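Local structure of shikimate dehydrogenase (NADP(+)) (Peptoclostridium difficile, 5DZS) at residues S107-A112 and T135-S140; D204-L209 and T216-I221. The protein probably catalyses the reversible NADPH-linked reduction of 3-dehydroshikimate to shikimate, a step of the chorismate pathway that leads to the aromatic amino acids. All coordinates share one frame; numbering follows the deposited sequence. Where two conformers were deposited one is given.

Contact 1 (S107-A112 and T135-S140)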
loop_
_atom_site.group_PDB
_atom_site.type_symbol
_atom_site.label_atom_id
_atom_site.label_comp_id
_atom_site.label_asym_id
_atom_site.label_seq_id
_atom_site.Cartn_x
_atom_site.Cartn_y
_atom_site.Cartn_z
ATOM N N SER B 107 1.402 -16.502 0.417
ATOM C CA SER B 107 1.554 -16.681 1.854
ATOM C C SER B 107 1.283 -18.125 2.320
ATOM O O SER B 107 2.103 -18.723 3.053
ATOM C CB SER B 107 0.588 -15.729 2.558
ATOM O OG SER B 107 0.704 -15.827 3.955
ATOM N N MET B 108 0.139 -18.659 1.881
ATOM C CA MET B 108 -0.332 -20.024 2.191
ATOM C C MET B 108 0.645 -21.098 1.695
ATOM O O MET B 108 0.913 -22.078 2.390
ATOM C CB MET B 108 -1.711 -20.241 1.540
ATOM C CG MET B 108 -2.267 -21.663 1.611
ATOM S SD MET B 108 -3.812 -21.911 0.675
ATOM C CE MET B 108 -3.236 -21.662 -1.001
ATOM N N PHE B 109 1.147 -20.915 0.480
ATOM C CA PHE B 109 2.103 -21.864 -0.127
ATOM C C PHE B 109 3.430 -21.871 0.617
ATOM O O PHE B 109 4.009 -22.933 0.843
ATOM C CB PHE B 109 2.321 -21.579 -1.612
ATOM C CG PHE B 109 1.284 -22.198 -2.504
ATOM C CD1 PHE B 109 0.057 -21.595 -2.685
ATOM C CD2 PHE B 109 1.542 -23.381 -3.172
ATOM C CE1 PHE B 109 -0.896 -22.152 -3.515
ATOM C CE2 PHE B 109 0.585 -23.957 -3.999
ATOM C CZ PHE B 109 -0.631 -23.335 -4.175
ATOM N N LYS B 110 3.907 -20.697 1.014
ATOM C CA LYS B 110 5.148 -20.611 1.780
ATOM C C LYS B 110 4.984 -21.262 3.139
ATOM O O LYS B 110 5.851 -21.994 3.589
ATOM C CB LYS B 110 5.579 -19.156 1.974
ATOM C CG LYS B 110 6.085 -18.487 0.715
ATOM C CD LYS B 110 6.300 -17.007 0.951
ATOM C CE LYS B 110 6.873 -16.324 -0.276
ATOM N NZ LYS B 110 6.752 -14.848 -0.166
ATOM N N MET B 111 3.861 -21.008 3.789
ATOM C CA MET B 111 3.615 -21.560 5.114
ATOM C C MET B 111 3.557 -23.091 5.057
ATOM O O MET B 111 4.108 -23.770 5.928
ATOM C CB MET B 111 2.329 -20.951 5.694
ATOM C CG MET B 111 1.878 -21.500 7.038
ATOM S SD MET B 111 1.099 -23.123 6.926
ATOM C CE MET B 111 -0.322 -22.779 5.874
ATOM N N ALA B 112 2.914 -23.618 4.016
ATOM C CA ALA B 112 2.768 -25.057 3.832
ATOM C C ALA B 112 4.008 -25.698 3.181
ATOM O O ALA B 112 4.027 -26.907 2.952
ATOM C CB ALA B 112 1.531 -25.339 2.993
ATOM N N THR B 135 -2.510 -16.929 -12.046
ATOM C CA THR B 135 -1.467 -15.900 -12.080
ATOM C C THR B 135 -0.288 -16.301 -11.180
ATOM O O THR B 135 0.880 -16.229 -11.594
ATOM C CB THR B 135 -2.045 -14.526 -11.662
ATOM O OG1 THR B 135 -3.183 -14.207 -12.479
ATOM C CG2 THR B 135 -1.010 -13.418 -11.807
ATOM N N TYR B 136 -0.599 -16.735 -9.963
ATOM C CA TYR B 136 0.430 -17.162 -9.018
ATOM C C TYR B 136 1.218 -18.363 -9.531
ATOM O O TYR B 136 2.457 -18.343 -9.527
ATOM C CB TYR B 136 -0.189 -17.484 -7.653
ATOM C CG TYR B 136 0.791 -18.131 -6.715
ATOM C CD1 TYR B 136 1.748 -17.380 -6.061
ATOM C CD2 TYR B 136 0.772 -19.500 -6.505
ATOM C CE1 TYR B 136 2.658 -17.977 -5.208
ATOM C CE2 TYR B 136 1.681 -20.113 -5.662
ATOM C CZ TYR B 136 2.619 -19.350 -5.014
ATOM O OH TYR B 136 3.528 -19.976 -4.172
ATOM N N PHE B 137 0.516 -19.415 -9.954
ATOM C CA PHE B 137 1.192 -20.617 -10.458
ATOM C C PHE B 137 2.142 -20.322 -11.641
ATOM O O PHE B 137 3.264 -20.828 -11.678
ATOM C CB PHE B 137 0.189 -21.709 -10.883
ATOM C CG PHE B 137 -0.450 -22.478 -9.743
ATOM C CD1 PHE B 137 0.307 -23.022 -8.717
ATOM C CD2 PHE B 137 -1.805 -22.775 -9.778
ATOM C CE1 PHE B 137 -0.293 -23.770 -7.706
ATOM C CE2 PHE B 137 -2.410 -23.525 -8.779
ATOM C CZ PHE B 137 -1.660 -24.020 -7.741
ATOM N N ILE B 138 1.683 -19.523 -12.604
ATOM C CA ILE B 138 2.489 -19.176 -13.786
ATOM C C ILE B 138 3.735 -18.379 -13.410
ATOM O O ILE B 138 4.820 -18.622 -13.942
ATOM C CB ILE B 138 1.687 -18.346 -14.814
ATOM C CG1 ILE B 138 0.478 -19.132 -15.347
ATOM C CG2 ILE B 138 2.583 -17.915 -15.971
ATOM C CD1 ILE B 138 0.818 -20.303 -16.243
ATOM N N ASP B 139 3.571 -17.412 -12.517
ATOM C CA ASP B 139 4.700 -16.609 -12.061
ATOM C C ASP B 139 5.705 -17.454 -11.289
ATOM O O ASP B 139 6.901 -17.161 -11.299
ATOM C CB ASP B 139 4.226 -15.471 -11.158
ATOM C CG ASP B 139 3.452 -14.398 -11.903
ATOM O OD1 ASP B 139 3.427 -14.388 -13.161
ATOM O OD2 ASP B 139 2.873 -13.537 -11.218
ATOM N N SER B 140 5.222 -18.500 -10.622
ATOM C CA SER B 140 6.084 -19.355 -9.798
ATOM C C SER B 140 6.762 -20.499 -10.555
ATOM O O SER B 140 7.371 -21.369 -9.935
ATOM C CB SER B 140 5.297 -19.914 -8.615
ATOM O OG SER B 140 4.803 -18.872 -7.797
#

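Contact 2 (D204-L209 and T216-I221)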
loop_
_atom_site.group_PDB
_atom_site.type_symbol
_atom_site.label_atom_id
_atom_site.label_comp_id
_atom_site.label_asym_id
_atom_site.label_seq_id
_atom_site.Cartn_x
_atom_site.Cartn_y
_atom_site.Cartn_z
ATOM N N ASP B 204 -0.903 -35.497 -5.645
ATOM C CA ASP B 204 -0.140 -35.637 -4.398
ATOM C C ASP B 204 -0.514 -34.616 -3.326
ATOM O O ASP B 204 -0.435 -34.911 -2.131
ATOM C CB ASP B 204 1.359 -35.474 -4.677
ATOM C CG ASP B 204 1.933 -36.591 -5.519
ATOM O OD1 ASP B 204 1.413 -37.729 -5.471
ATOM O OD2 ASP B 204 2.934 -36.333 -6.217
ATOM N N ILE B 205 -0.915 -33.420 -3.759
ATOM C CA ILE B 205 -1.219 -32.317 -2.840
ATOM C C ILE B 205 -2.579 -31.712 -3.164
ATOM O O ILE B 205 -2.872 -31.441 -4.330
ATOM C CB ILE B 205 -0.154 -31.208 -2.970
ATOM C CG1 ILE B 205 1.253 -31.794 -2.740
ATOM C CG2 ILE B 205 -0.445 -30.057 -2.012
ATOM C CD1 ILE B 205 2.381 -30.837 -3.069
ATOM N N LEU B 206 -3.421 -31.566 -2.145
ATOM C CA LEU B 206 -4.718 -30.929 -2.304
ATOM C C LEU B 206 -4.730 -29.601 -1.579
ATOM O O LEU B 206 -4.373 -29.529 -0.405
ATOM C CB LEU B 206 -5.864 -31.767 -1.735
ATOM C CG LEU B 206 -6.372 -32.968 -2.518
ATOM C CD1 LEU B 206 -5.343 -34.081 -2.499
ATOM C CD2 LEU B 206 -7.689 -33.432 -1.911
ATOM N N ILE B 207 -5.150 -28.550 -2.272
ATOM C CA ILE B 207 -5.286 -27.243 -1.652
ATOM C C ILE B 207 -6.735 -26.816 -1.793
ATOM O O ILE B 207 -7.269 -26.763 -2.896
ATOM C CB ILE B 207 -4.359 -26.195 -2.299
ATOM C CG1 ILE B 207 -2.898 -26.643 -2.138
ATOM C CG2 ILE B 207 -4.591 -24.820 -1.675
ATOM C CD1 ILE B 207 -1.906 -25.788 -2.890
ATOM N N ASP B 208 -7.381 -26.528 -0.671
ATOM C CA ASP B 208 -8.772 -26.083 -0.718
ATOM C C ASP B 208 -8.845 -24.655 -0.201
ATOM O O ASP B 208 -8.454 -24.396 0.920
ATOM C CB ASP B 208 -9.657 -27.018 0.123
ATOM C CG ASP B 208 -11.145 -26.866 -0.192
ATOM O OD1 ASP B 208 -11.523 -25.919 -0.928
ATOM O OD2 ASP B 208 -11.931 -27.714 0.279
ATOM N N LEU B 209 -9.337 -23.730 -1.016
ATOM C CA LEU B 209 -9.433 -22.337 -0.573
ATOM C C LEU B 209 -10.580 -22.139 0.407
ATOM O O LEU B 209 -10.645 -21.116 1.100
ATOM C CB LEU B 209 -9.546 -21.381 -1.757
ATOM C CG LEU B 209 -8.388 -21.433 -2.761
ATOM C CD1 LEU B 209 -8.502 -20.323 -3.798
ATOM C CD2 LEU B 209 -7.031 -21.391 -2.065
ATOM N N THR B 216 -13.832 -29.991 4.867
ATOM C CA THR B 216 -14.465 -30.284 3.588
ATOM C C THR B 216 -14.296 -31.747 3.181
ATOM O O THR B 216 -13.321 -32.407 3.554
ATOM C CB THR B 216 -13.863 -29.417 2.469
ATOM O OG1 THR B 216 -12.480 -29.753 2.305
ATOM C CG2 THR B 216 -14.008 -27.941 2.795
ATOM N N GLU B 217 -15.248 -32.253 2.401
ATOM C CA GLU B 217 -15.180 -33.621 1.917
ATOM C C GLU B 217 -13.943 -33.786 1.031
ATOM O O GLU B 217 -13.285 -34.820 1.053
ATOM C CB GLU B 217 -16.451 -33.972 1.139
ATOM C CG GLU B 217 -16.521 -35.405 0.634
ATOM C CD GLU B 217 -16.590 -36.446 1.744
ATOM O OE1 GLU B 217 -16.672 -36.065 2.925
ATOM O OE2 GLU B 217 -16.578 -37.656 1.433
ATOM N N PHE B 218 -13.642 -32.747 0.259
ATOM C CA PHE B 218 -12.473 -32.723 -0.625
ATOM C C PHE B 218 -11.211 -33.076 0.164
ATOM O O PHE B 218 -10.493 -34.012 -0.190
ATOM C CB PHE B 218 -12.395 -31.331 -1.271
ATOM C CG PHE B 218 -11.204 -31.098 -2.167
ATOM C CD1 PHE B 218 -11.069 -31.760 -3.368
ATOM C CD2 PHE B 218 -10.282 -30.098 -1.857
ATOM C CE1 PHE B 218 -9.991 -31.511 -4.205
ATOM C CE2 PHE B 218 -9.209 -29.832 -2.696
ATOM C CZ PHE B 218 -9.059 -30.542 -3.869
ATOM N N LEU B 219 -10.954 -32.342 1.248
ATOM C CA LEU B 219 -9.768 -32.610 2.078
ATOM C C LEU B 219 -9.929 -33.858 2.929
ATOM O O LEU B 219 -8.948 -34.530 3.243
ATOM C CB LEU B 219 -9.435 -31.411 2.972
ATOM C CG LEU B 219 -9.096 -30.123 2.226
ATOM C CD1 LEU B 219 -8.636 -29.053 3.210
ATOM C CD2 LEU B 219 -8.037 -30.385 1.164
ATOM N N ARG B 220 -11.166 -34.160 3.305
ATOM C CA ARG B 220 -11.438 -35.343 4.094
ATOM C C ARG B 220 -11.114 -36.575 3.244
ATOM O O ARG B 220 -10.532 -37.533 3.745
ATOM C CB ARG B 220 -12.875 -35.300 4.628
ATOM C CG ARG B 220 -13.332 -36.510 5.431
ATOM C CD ARG B 220 -14.299 -36.099 6.548
ATOM N NE ARG B 220 -15.199 -34.996 6.178
ATOM C CZ ARG B 220 -16.518 -35.093 6.000
ATOM N NH1 ARG B 220 -17.217 -34.011 5.665
ATOM N NH2 ARG B 220 -17.151 -36.257 6.145
ATOM N N ILE B 221 -11.432 -36.524 1.948
ATOM C CA ILE B 221 -11.092 -37.631 1.033
ATOM C C ILE B 221 -9.573 -37.702 0.830
ATOM O O ILE B 221 -9.004 -38.788 0.744
ATOM C CB ILE B 221 -11.787 -37.496 -0.347
ATOM C CG1 ILE B 221 -13.302 -37.680 -0.207
ATOM C CG2 ILE B 221 -11.256 -38.546 -1.331
ATOM C CD1 ILE B 221 -14.081 -37.335 -1.463
#

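Contact 1 (S107-A112 and T135-S140)
Phe109 meets Tyr136 and Phe137 in a small buried aromatic cluster, and no hydrogen bond crosses between 107-112 and 135-140. The phenol rim of Tyr136 lies over one face of the Phe109 ring: Tyr136 CE2 stands 3.7 Å from Phe109 CD1 and is displaced toward the rim. Its hydroxyl continues past the ring to the stem, Tyr136 OH coming to 3.3 Å from Phe109 CB. With planes 40° apart and centroids separated by 5.0 Å, the pair is oblique. Phe137 reaches the far end of the same ring, its CE1 lying 3.6 Å from Phe109 CZ; those two planes are turned 87° apart.

Neighbours on one helix, Tyr136 and Phe137 reach the same ring with different first torsions: Tyr136 has CG anti to the backbone N (chi1 171°), whereas Phe137 has CG anti to its carbonyl carbon. Behind them the helix ends: Ser140 OG bonds back to Tyr136 O at 3.0 Å, from above the carbonyl plane, and the same oxygen accepts Ser140 N. Ser140 OG also sits above one face of the Tyr136 ring.

Val116, in the loop leading to strand 120-124, touches Phe109, Phe137 and Ser140. The cluster joins the C-terminal ends of helices 101-111 and 128-139, and Phe109 also packs on Ile207 of strand 205-208.

Contact 2 (D204-L209 and T216-I221)
Asp208 and Thr216 approach from opposite directions and join through one hydrogen bond, Thr216 OG1 donating to Asp208 OD2 at 2.9 Å. The oxygen uses its anti lone pair, the one directed away from OD1. A chi1 of 64° sets Thr216 OG1 between its own backbone N and carbonyl carbon, where it does double duty: besides donating to the aspartate it accepts from Leu219 N at 3.2 Å, with an N-H...O angle of 165°. Thr216 is therefore the N-cap of helix 217-224. The other carboxylate oxygen, Asp208 OD1, takes Asn180 ND2 and Ile210 N, so both oxygens of this buried group have donors.

Strand 205-208 and helix 217-224 are the first two elements of a beta-alpha-beta unit completed by strand 228-230, in the parallel sheet of the NADP-binding domain. The short segments run nearly antiparallel, at 161°, with their axes 8.8 Å apart at closest approach.

Phe218 and Leu206 supply much of the apolar surface. Phe218 CG lies anti to the backbone N, which extends the ring toward the strand. Leu206 CD2 sits over one face, almost above the centre and close to the ring normal, 3.8 Å from the centroid of the Phe218 ring, a CH-pi contact. At the ring's edge, near its plane, Ile207 O stands 3.6 Å from Phe218 CE2. The Asp208 carboxylate is nearly perpendicular to the ring plane, and its OD2 approaches Phe218 CD2 obliquely.

Leu219 fills in between the two strand residues that face the helix: its CD2 is 3.9 Å from Leu206 CB, and its CG lies 3.8 Å from Asp208 CB. Ile200 of helix 197-200 touches both Leu206 and Phe218.

How the contacts relate
From the N terminus, the chain first passes through the mixed sheet, then enters helix 101-111. Contact 1 closes a loop of 22 intervening residues, containing strand 120-124, when helix 128-139 returns to that helix. Contact 2 opens later and spans just six residues between strand 205-208 and helix 217-224; the two loops follow in series, neither nesting nor crossing. Their centres are about 17 Å apart, yet they touch directly: Phe109 and, in the conformer given, Met108 pack on Ile207. Strand 205-208 is thus packed between helix 101-111 and helix 217-224, with Leu209, a predicted NADP(+)-binding residue, following at the strand's end.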